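Long-range contacts in calcium binding protein (Fasciola hepatica, PDB 5FX0), which probably binds calcium through the EF-hand part of the full-length protein, this chain being its dynein light chain-like domain: residues P25-V30 with L86-R91; E32-L37 with F90-H95; V66-I71 with L98-P103. All coordinates share one frame; numbering follows the deposited sequence.

Interaction 1. Residues P25-V30 with L86-R91; sequences PRQVEV and LSIQFR
I88 and V30 meet end to end where helix 24-40 crosses strand 87-92, a small example of how branched side chains seat a helix on the antiparallel sheet of a dynein light chain-like domain. V30 holds CG1 anti to its own backbone N (chi1 170°), which carries this methyl down to I88 CG2, 4.0 Å away. The same CG1 also approaches CE1 of the F90 ring at 4.2 Å, so one valine branch touches two strand residues. The other arm of I88 is extended, and its CD1 slides under the helix backbone to within 3.9 Å of Q27 CA; the amide of Q27 is engaged away from the strand, with NE2 bonded to M22 O. The stretched R26 chain crosses L86 at about a right angle, and L86 CD1 lies at the edge of the guanidinium, near its plane, 3.3 Å from R26 NH1. No hydrogen bond joins the two segments, whose axes run 10.2 Å apart at closest approach and cross at -52°. Beyond them, M55 and Y63 of helix 48-63 pack against V30, T20 of strand 15-20 touches both Q27 and I88, and I88 is tied by backbone hydrogen bonds to A99 of strand 95-101.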
loop_
_atom_site.group_PDB
_atom_site.type_symbol
_atom_site.label_atom_id
_atom_site.label_comp_id
_atom_site.label_asym_id
_atom_site.label_seq_id
_atom_site.Cartn_x
_atom_site.Cartn_y
_atom_site.Cartn_z
ATOM N N PRO A 25 15.318 -6.541 -16.836
ATOM C CA PRO A 25 14.289 -6.723 -17.887
ATOM C C PRO A 25 12.848 -6.709 -17.367
ATOM O O PRO A 25 11.958 -6.263 -18.079
ATOM C CB PRO A 25 14.623 -8.102 -18.502
ATOM C CG PRO A 25 16.015 -8.386 -18.086
ATOM C CD PRO A 25 16.228 -7.697 -16.763
ATOM N N ARG A 26 12.614 -7.192 -16.151
ATOM C CA ARG A 26 11.276 -7.126 -15.575
ATOM C C ARG A 26 10.883 -5.721 -15.159
ATOM O O ARG A 26 9.737 -5.334 -15.354
ATOM C CB ARG A 26 11.146 -8.057 -14.402
ATOM C CG ARG A 26 11.191 -9.502 -14.821
ATOM C CD ARG A 26 10.817 -10.376 -13.647
ATOM N NE ARG A 26 11.146 -11.762 -13.890
ATOM C CZ ARG A 26 10.893 -12.749 -13.043
ATOM N NH1 ARG A 26 10.278 -12.517 -11.887
ATOM N NH2 ARG A 26 11.245 -13.986 -13.369
ATOM N N GLN A 27 11.819 -4.971 -14.589
ATOM C CA GLN A 27 11.582 -3.561 -14.275
ATOM C C GLN A 27 11.082 -2.829 -15.501
ATOM O O GLN A 27 10.139 -2.072 -15.401
ATOM C CB GLN A 27 12.843 -2.834 -13.776
ATOM C CG GLN A 27 13.449 -3.349 -12.477
ATOM C CD GLN A 27 14.827 -2.758 -12.219
ATOM O OE1 GLN A 27 15.030 -1.550 -12.338
ATOM N NE2 GLN A 27 15.760 -3.597 -11.837
ATOM N N VAL A 28 11.725 -3.044 -16.647
ATOM C CA VAL A 28 11.331 -2.386 -17.891
ATOM C C VAL A 28 9.907 -2.811 -18.296
ATOM O O VAL A 28 9.099 -1.957 -18.574
ATOM C CB VAL A 28 12.357 -2.630 -19.043
ATOM C CG1 VAL A 28 11.840 -2.102 -20.393
ATOM C CG2 VAL A 28 13.696 -1.965 -18.721
ATOM N N GLU A 29 9.599 -4.107 -18.297
ATOM C CA GLU A 29 8.246 -4.585 -18.670
ATOM C C GLU A 29 7.152 -4.024 -17.774
ATOM O O GLU A 29 6.126 -3.546 -18.256
ATOM C CB GLU A 29 8.142 -6.100 -18.586
ATOM C CG GLU A 29 8.902 -6.856 -19.649
ATOM C CD GLU A 29 8.691 -8.360 -19.558
ATOM O OE1 GLU A 29 8.668 -8.912 -18.425
ATOM O OE2 GLU A 29 8.560 -8.993 -20.633
ATOM N N VAL A 30 7.378 -4.102 -16.469
ATOM C CA VAL A 30 6.415 -3.641 -15.487
ATOM C C VAL A 30 6.167 -2.137 -15.618
ATOM O O VAL A 30 5.007 -1.699 -15.610
ATOM C CB VAL A 30 6.876 -3.982 -14.060
ATOM C CG1 VAL A 30 6.017 -3.309 -13.005
ATOM C CG2 VAL A 30 6.847 -5.490 -13.854
ATOM N N LEU A 86 9.953 -10.512 -4.635
ATOM C CA LEU A 86 9.926 -9.584 -5.761
ATOM C C LEU A 86 9.034 -8.398 -5.412
ATOM O O LEU A 86 7.883 -8.570 -5.000
ATOM C CB LEU A 86 9.396 -10.240 -7.018
ATOM C CG LEU A 86 10.195 -11.411 -7.563
ATOM C CD1 LEU A 86 9.466 -11.975 -8.774
ATOM C CD2 LEU A 86 11.606 -10.980 -7.932
ATOM N N SER A 87 9.599 -7.208 -5.560
ATOM C CA SER A 87 8.877 -5.972 -5.411
ATOM C C SER A 87 9.440 -4.914 -6.322
ATOM O O SER A 87 10.598 -4.963 -6.752
ATOM C CB SER A 87 8.988 -5.465 -3.983
ATOM O OG SER A 87 10.311 -5.046 -3.739
ATOM N N ILE A 88 8.606 -3.926 -6.569
ATOM C CA ILE A 88 8.975 -2.753 -7.329
ATOM C C ILE A 88 8.147 -1.583 -6.803
ATOM O O ILE A 88 6.970 -1.744 -6.415
ATOM C CB ILE A 88 8.833 -3.005 -8.830
ATOM C CG1 ILE A 88 9.488 -1.908 -9.644
ATOM C CG2 ILE A 88 7.382 -3.200 -9.262
ATOM C CD1 ILE A 88 9.660 -2.319 -11.088
ATOM N N GLN A 89 8.811 -0.439 -6.714
ATOM C CA GLN A 89 8.227 0.820 -6.294
ATOM C C GLN A 89 8.757 1.848 -7.253
ATOM O O GLN A 89 9.951 1.958 -7.438
ATOM C CB GLN A 89 8.660 1.171 -4.903
ATOM C CG GLN A 89 8.327 0.097 -3.900
ATOM C CD GLN A 89 8.974 0.384 -2.585
ATOM O OE1 GLN A 89 8.989 1.520 -2.117
ATOM N NE2 GLN A 89 9.548 -0.635 -1.991
ATOM N N PHE A 90 7.867 2.569 -7.898
ATOM C CA PHE A 90 8.282 3.591 -8.829
ATOM C C PHE A 90 7.257 4.699 -8.923
ATOM O O PHE A 90 6.127 4.544 -8.500
ATOM C CB PHE A 90 8.594 2.977 -10.196
ATOM C CG PHE A 90 7.430 2.328 -10.854
ATOM C CD1 PHE A 90 7.088 1.045 -10.544
ATOM C CD2 PHE A 90 6.684 3.006 -11.807
ATOM C CE1 PHE A 90 6.002 0.427 -11.149
ATOM C CE2 PHE A 90 5.589 2.404 -12.419
ATOM C CZ PHE A 90 5.260 1.105 -12.098
ATOM N N ARG A 91 7.693 5.822 -9.450
ATOM C CA ARG A 91 6.859 6.994 -9.615
ATOM C C ARG A 91 6.660 7.219 -11.116
ATOM O O ARG A 91 7.593 7.105 -11.917
ATOM C CB ARG A 91 7.529 8.189 -8.947
ATOM C CG ARG A 91 6.874 9.548 -9.200
ATOM C CD ARG A 91 7.480 10.672 -8.358
ATOM N NE ARG A 91 7.118 10.505 -6.943
ATOM C CZ ARG A 91 7.868 9.933 -5.987
ATOM N NH1 ARG A 91 9.090 9.468 -6.230
ATOM N NH2 ARG A 91 7.380 9.823 -4.754
#

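Interaction 2. Residues E32-L37 with F90-H95; sequences EKFKSL and FRYGRH
F34 takes the edge of the F90 ring against its own face: the two planes stand at 90° with centroids 5.2 Å apart, a T-shaped stack. The leading atoms of F90 are CE2 and CZ, and F34 CB lies in the plane of the F90 ring, at its edge, 3.6 Å from CZ. With CG anti to its backbone N (chi1 -170°), F34 sends its ring from the helix toward the sheet, where its rim meets two CB atoms: CE2 comes 3.9 Å from Y92 CB, and CZ is 4.4 Å from H95 CB. K35 adds an aliphatic touch, its CG resting 3.6 Å from Y92 OH as the two side chains cross nearly perpendicularly. Helix 24-40 thus lies on one face of the antiparallel sheet of a dynein light chain-like fold, with aromatics between them. What sets Y92 and H95 side by side is the hairpin joining strands 87-92 and 95-101, a type II' beta turn closed by Y92 N to H95 O at 2.8 Å and by H95 N to Y92 O at 3.2 Å. R94 lays CG over the centre of the H95 imidazole, while its guanidinium forms a salt bridge with D45.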
loop_
_atom_site.group_PDB
_atom_site.type_symbol
_atom_site.label_atom_id
_atom_site.label_comp_id
_atom_site.label_asym_id
_atom_site.label_seq_id
_atom_site.Cartn_x
_atom_site.Cartn_y
_atom_site.Cartn_z
ATOM N N GLU A 32 6.800 -0.073 -18.321
ATOM C CA GLU A 32 6.149 0.253 -19.616
ATOM C C GLU A 32 4.648 -0.084 -19.604
ATOM O O GLU A 32 3.822 0.707 -20.064
ATOM C CB GLU A 32 6.811 -0.454 -20.798
ATOM C CG GLU A 32 8.305 -0.186 -20.998
ATOM C CD GLU A 32 8.671 1.230 -21.420
ATOM O OE1 GLU A 32 7.781 2.093 -21.623
ATOM O OE2 GLU A 32 9.895 1.474 -21.556
ATOM N N LYS A 33 4.308 -1.238 -19.034
ATOM C CA LYS A 33 2.909 -1.609 -18.787
ATOM C C LYS A 33 2.159 -0.570 -17.950
ATOM O O LYS A 33 1.051 -0.153 -18.316
ATOM C CB LYS A 33 2.810 -2.992 -18.120
ATOM C CG LYS A 33 1.394 -3.520 -17.958
ATOM C CD LYS A 33 0.827 -3.976 -19.288
ATOM C CE LYS A 33 -0.676 -4.247 -19.237
ATOM N NZ LYS A 33 -1.300 -3.927 -20.557
ATOM N N PHE A 34 2.750 -0.132 -16.843
ATOM C CA PHE A 34 2.096 0.898 -16.042
ATOM C C PHE A 34 1.850 2.185 -16.848
ATOM O O PHE A 34 0.789 2.798 -16.737
ATOM C CB PHE A 34 2.903 1.228 -14.806
ATOM C CG PHE A 34 2.179 2.102 -13.830
ATOM C CD1 PHE A 34 1.247 1.565 -12.976
ATOM C CD2 PHE A 34 2.418 3.455 -13.778
ATOM C CE1 PHE A 34 0.575 2.353 -12.059
ATOM C CE2 PHE A 34 1.762 4.255 -12.851
ATOM C CZ PHE A 34 0.841 3.700 -11.989
ATOM N N LYS A 35 2.859 2.587 -17.614
ATOM C CA LYS A 35 2.804 3.756 -18.504
ATOM C C LYS A 35 1.584 3.671 -19.445
ATOM O O LYS A 35 0.819 4.617 -19.564
ATOM C CB LYS A 35 4.096 3.828 -19.324
ATOM C CG LYS A 35 4.588 5.204 -19.711
ATOM C CD LYS A 35 5.982 5.104 -20.342
ATOM C CE LYS A 35 6.553 6.457 -20.748
ATOM N NZ LYS A 35 5.952 6.971 -22.008
ATOM N N SER A 36 1.406 2.526 -20.093
ATOM C CA SER A 36 0.347 2.386 -21.100
ATOM C C SER A 36 -1.018 2.283 -20.434
ATOM O O SER A 36 -2.000 2.802 -20.967
ATOM C CB SER A 36 0.583 1.179 -22.017
ATOM O OG SER A 36 -0.087 0.031 -21.530
ATOM N N LEU A 37 -1.077 1.622 -19.275
ATOM C CA LEU A 37 -2.330 1.512 -18.540
ATOM C C LEU A 37 -2.831 2.856 -18.039
ATOM O O LEU A 37 -4.036 3.134 -18.128
ATOM C CB LEU A 37 -2.225 0.528 -17.381
ATOM C CG LEU A 37 -2.086 -0.956 -17.720
ATOM C CD1 LEU A 37 -1.939 -1.729 -16.426
ATOM C CD2 LEU A 37 -3.291 -1.463 -18.504
ATOM N N PHE A 90 7.867 2.569 -7.898
ATOM C CA PHE A 90 8.282 3.591 -8.829
ATOM C C PHE A 90 7.257 4.699 -8.923
ATOM O O PHE A 90 6.127 4.544 -8.500
ATOM C CB PHE A 90 8.594 2.977 -10.196
ATOM C CG PHE A 90 7.430 2.328 -10.854
ATOM C CD1 PHE A 90 7.088 1.045 -10.544
ATOM C CD2 PHE A 90 6.684 3.006 -11.807
ATOM C CE1 PHE A 90 6.002 0.427 -11.149
ATOM C CE2 PHE A 90 5.589 2.404 -12.419
ATOM C CZ PHE A 90 5.260 1.105 -12.098
ATOM N N ARG A 91 7.693 5.822 -9.450
ATOM C CA ARG A 91 6.859 6.994 -9.615
ATOM C C ARG A 91 6.660 7.219 -11.116
ATOM O O ARG A 91 7.593 7.105 -11.917
ATOM C CB ARG A 91 7.529 8.189 -8.947
ATOM C CG ARG A 91 6.874 9.548 -9.200
ATOM C CD ARG A 91 7.480 10.672 -8.358
ATOM N NE ARG A 91 7.118 10.505 -6.943
ATOM C CZ ARG A 91 7.868 9.933 -5.987
ATOM N NH1 ARG A 91 9.090 9.468 -6.230
ATOM N NH2 ARG A 91 7.380 9.823 -4.754
ATOM N N TYR A 92 5.429 7.505 -11.492
ATOM C CA TYR A 92 5.124 8.001 -12.823
ATOM C C TYR A 92 4.251 9.235 -12.663
ATOM O O TYR A 92 3.086 9.140 -12.321
ATOM C CB TYR A 92 4.426 6.950 -13.639
ATOM C CG TYR A 92 4.189 7.386 -15.067
ATOM C CD1 TYR A 92 5.250 7.809 -15.879
ATOM C CD2 TYR A 92 2.913 7.378 -15.612
ATOM C CE1 TYR A 92 5.033 8.211 -17.180
ATOM C CE2 TYR A 92 2.694 7.773 -16.914
ATOM C CZ TYR A 92 3.748 8.190 -17.687
ATOM O OH TYR A 92 3.514 8.574 -18.969
ATOM N N GLY A 93 4.857 10.399 -12.839
ATOM C CA GLY A 93 4.214 11.668 -12.532
ATOM C C GLY A 93 3.810 11.792 -11.081
ATOM O O GLY A 93 4.643 11.699 -10.175
ATOM N N ARG A 94 2.521 11.986 -10.864
ATOM C CA ARG A 94 1.968 12.109 -9.514
ATOM C C ARG A 94 1.680 10.774 -8.827
ATOM O O ARG A 94 1.519 10.724 -7.603
ATOM C CB ARG A 94 0.697 12.979 -9.534
ATOM C CG ARG A 94 -0.537 12.410 -10.210
ATOM C CD ARG A 94 -1.731 13.346 -9.980
ATOM N NE ARG A 94 -2.980 12.774 -10.470
ATOM C CZ ARG A 94 -3.349 12.696 -11.757
ATOM N NH1 ARG A 94 -2.579 13.172 -12.742
ATOM N NH2 ARG A 94 -4.515 12.132 -12.066
ATOM N N HIS A 95 1.580 9.712 -9.612
ATOM C CA HIS A 95 1.287 8.390 -9.085
ATOM C C HIS A 95 2.531 7.586 -8.726
ATOM O O HIS A 95 3.531 7.617 -9.439
ATOM C CB HIS A 95 0.456 7.631 -10.092
ATOM C CG HIS A 95 -0.849 8.291 -10.362
ATOM N ND1 HIS A 95 -1.794 8.482 -9.377
ATOM C CD2 HIS A 95 -1.351 8.848 -11.485
ATOM C CE1 HIS A 95 -2.835 9.106 -9.888
ATOM N NE2 HIS A 95 -2.588 9.344 -11.163
#

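Interaction 3. Residues V66-I71 with L98-P103; sequences VWQCVI and LAWRTP
W67 turns one indole face to R101, and W100 turns one to Q68, so each of two neighbouring cross-strand pairs in this antiparallel sheet of the dynein light chain-like fold has a tryptophan lying flat against an aliphatic stem. R101 CB stands 3.6 Å from the centroid of the six-membered ring of W67, only 6° off the normal, a CH-pi contact; the next carbon, CG, lies over the five-membered ring, near NE1 and CE2. Further along, the bent R101 chain takes NH2 to the carbonyl oxygen of Y63. On the other side of the sheet, W100 has CG between its backbone N and carbonyl carbon (chi1 70°), which swings its indole across to strand 67-72. There Q68 CB sits 3.9 Å from the centroid of the W100 six-membered ring, also over the face, and V70 CG2 meets CH2 at the far end of that indole. W67 and R101 form a non-hydrogen-bonded pair, and W67 packs on M59 of helix 48-63; Q68 and W100 form a hydrogen-bonded one. On its other edge, strand 67-72 pairs antiparallel with a strand of the second subunit, continuing the sheet across the dimer, as in dynein light chains. The backbone bonds lengthen toward the C terminus of the chain: V70 N to L98 O and L98 N to V70 O are both 2.8 Å, whereas V66 N to T102 O is weak at 3.5 Å.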
loop_
_atom_site.group_PDB
_atom_site.type_symbol
_atom_site.label_atom_id
_atom_site.label_comp_id
_atom_site.label_asym_id
_atom_site.label_seq_id
_atom_site.Cartn_x
_atom_site.Cartn_y
_atom_site.Cartn_z
ATOM N N VAL A 66 1.121 -14.684 -6.095
ATOM C CA VAL A 66 0.029 -13.702 -6.068
ATOM C C VAL A 66 0.643 -12.297 -5.882
ATOM O O VAL A 66 1.372 -12.050 -4.905
ATOM C CB VAL A 66 -0.933 -13.953 -4.888
ATOM C CG1 VAL A 66 -2.166 -13.073 -5.013
ATOM C CG2 VAL A 66 -1.361 -15.413 -4.812
ATOM N N TRP A 67 0.341 -11.384 -6.808
ATOM C CA TRP A 67 0.775 -9.979 -6.686
ATOM C C TRP A 67 -0.245 -9.097 -5.967
ATOM O O TRP A 67 -1.426 -9.393 -5.986
ATOM C CB TRP A 67 1.112 -9.405 -8.050
ATOM C CG TRP A 67 2.324 -10.047 -8.621
ATOM C CD1 TRP A 67 2.385 -11.225 -9.291
ATOM C CD2 TRP A 67 3.666 -9.564 -8.545
ATOM N NE1 TRP A 67 3.676 -11.506 -9.655
ATOM C CE2 TRP A 67 4.486 -10.500 -9.218
ATOM C CE3 TRP A 67 4.260 -8.422 -7.990
ATOM C CZ2 TRP A 67 5.857 -10.331 -9.356
ATOM C CZ3 TRP A 67 5.632 -8.273 -8.112
ATOM C CH2 TRP A 67 6.412 -9.228 -8.789
ATOM N N GLN A 68 0.262 -8.079 -5.265
ATOM C CA GLN A 68 -0.503 -6.953 -4.697
ATOM C C GLN A 68 -0.007 -5.731 -5.446
ATOM O O GLN A 68 1.182 -5.640 -5.748
ATOM C CB GLN A 68 -0.175 -6.678 -3.223
ATOM C CG GLN A 68 0.175 -7.860 -2.341
ATOM C CD GLN A 68 -1.036 -8.660 -1.966
ATOM O OE1 GLN A 68 -2.115 -8.462 -2.519
ATOM N NE2 GLN A 68 -0.871 -9.571 -1.021
ATOM N N CYS A 69 -0.903 -4.795 -5.733
ATOM C CA CYS A 69 -0.554 -3.505 -6.319
ATOM C C CYS A 69 -1.291 -2.417 -5.560
ATOM O O CYS A 69 -2.495 -2.520 -5.317
ATOM C CB CYS A 69 -0.903 -3.428 -7.809
ATOM S SG CYS A 69 -0.355 -1.865 -8.566
ATOM N N VAL A 70 -0.550 -1.396 -5.159
ATOM C CA VAL A 70 -1.089 -0.222 -4.513
ATOM C C VAL A 70 -0.609 0.972 -5.323
ATOM O O VAL A 70 0.570 1.060 -5.669
ATOM C CB VAL A 70 -0.617 -0.111 -3.046
ATOM C CG1 VAL A 70 -1.064 1.198 -2.406
ATOM C CG2 VAL A 70 -1.153 -1.260 -2.223
ATOM N N ILE A 71 -1.523 1.884 -5.634
ATOM C CA ILE A 71 -1.185 3.127 -6.291
ATOM C C ILE A 71 -1.515 4.225 -5.323
ATOM O O ILE A 71 -2.563 4.189 -4.667
ATOM C CB ILE A 71 -1.949 3.314 -7.603
ATOM C CG1 ILE A 71 -1.677 2.139 -8.535
ATOM C CG2 ILE A 71 -1.520 4.593 -8.310
ATOM C CD1 ILE A 71 -2.483 2.222 -9.816
ATOM N N LEU A 98 3.305 0.746 -6.034
ATOM C CA LEU A 98 3.914 -0.281 -5.226
ATOM C C LEU A 98 3.330 -1.621 -5.679
ATOM O O LEU A 98 2.128 -1.810 -5.637
ATOM C CB LEU A 98 3.596 -0.065 -3.743
ATOM C CG LEU A 98 3.809 1.333 -3.172
ATOM C CD1 LEU A 98 3.381 1.322 -1.711
ATOM C CD2 LEU A 98 5.258 1.824 -3.307
ATOM N N ALA A 99 4.180 -2.542 -6.104
ATOM C CA ALA A 99 3.745 -3.895 -6.488
ATOM C C ALA A 99 4.720 -4.895 -5.918
ATOM O O ALA A 99 5.917 -4.696 -5.984
ATOM C CB ALA A 99 3.654 -4.035 -8.015
ATOM N N TRP A 100 4.211 -5.962 -5.348
ATOM C CA TRP A 100 5.063 -6.996 -4.818
ATOM C C TRP A 100 4.336 -8.323 -4.740
ATOM O O TRP A 100 3.111 -8.400 -4.830
ATOM C CB TRP A 100 5.596 -6.582 -3.457
ATOM C CG TRP A 100 4.569 -6.570 -2.410
ATOM C CD1 TRP A 100 4.291 -7.570 -1.544
ATOM C CD2 TRP A 100 3.674 -5.506 -2.097
ATOM N NE1 TRP A 100 3.278 -7.211 -0.713
ATOM C CE2 TRP A 100 2.877 -5.942 -1.026
ATOM C CE3 TRP A 100 3.474 -4.230 -2.607
ATOM C CZ2 TRP A 100 1.878 -5.140 -0.454
ATOM C CZ3 TRP A 100 2.484 -3.429 -2.042
ATOM C CH2 TRP A 100 1.702 -3.885 -0.979
ATOM N N ARG A 101 5.109 -9.375 -4.589
ATOM C CA ARG A 101 4.599 -10.708 -4.715
ATOM C C ARG A 101 4.721 -11.403 -3.384
ATOM O O ARG A 101 5.693 -11.200 -2.661
ATOM C CB ARG A 101 5.375 -11.454 -5.781
ATOM C CG ARG A 101 4.632 -12.683 -6.281
ATOM C CD ARG A 101 5.498 -13.929 -6.345
ATOM N NE ARG A 101 5.811 -14.265 -7.728
ATOM C CZ ARG A 101 6.984 -14.710 -8.174
ATOM N NH1 ARG A 101 8.044 -14.867 -7.368
ATOM N NH2 ARG A 101 7.098 -14.989 -9.469
ATOM N N THR A 102 3.725 -12.218 -3.067
ATOM C CA THR A 102 3.673 -12.952 -1.801
ATOM C C THR A 102 3.504 -14.458 -2.097
ATOM O O THR A 102 2.850 -14.811 -3.092
ATOM C CB THR A 102 2.539 -12.380 -0.905
ATOM O OG1 THR A 102 2.512 -13.056 0.358
ATOM C CG2 THR A 102 1.149 -12.474 -1.583
ATOM N N PRO A 103 4.102 -15.350 -1.256
ATOM C CA PRO A 103 3.989 -16.806 -1.521
ATOM C C PRO A 103 2.556 -17.334 -1.444
ATOM O O PRO A 103 2.299 -18.446 -1.886
ATOM C CB PRO A 103 4.851 -17.437 -0.414
ATOM C CG PRO A 103 4.869 -16.426 0.679
ATOM C CD PRO A 103 4.884 -15.097 -0.024
#

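After strand 15-20 the chain forms helix 24-40, whose two halves wait for partners late in the sequence. Interaction 1 closes the longest loop, between 25-30 and 86-91, and interaction 2 follows one step on, between 32-37 and 90-95; they end on the same stretch of the chain, sharing F90 and R91. Strand 67-72 comes in between, and interaction 3 closes its shorter, helix-free loop onto 98-103, crossing both others. Interactions 1 and 2 thus tie one helix along strand 87-92, while interaction 3 adds strand 67-72, the outermost strand within this chain. Interactions 1 and 3 meet through the neighbouring strands 87-92 and 95-101, with L86 O to R101 N a probable hydrogen bond, and F34 packs on I71 between interactions 2 and 3.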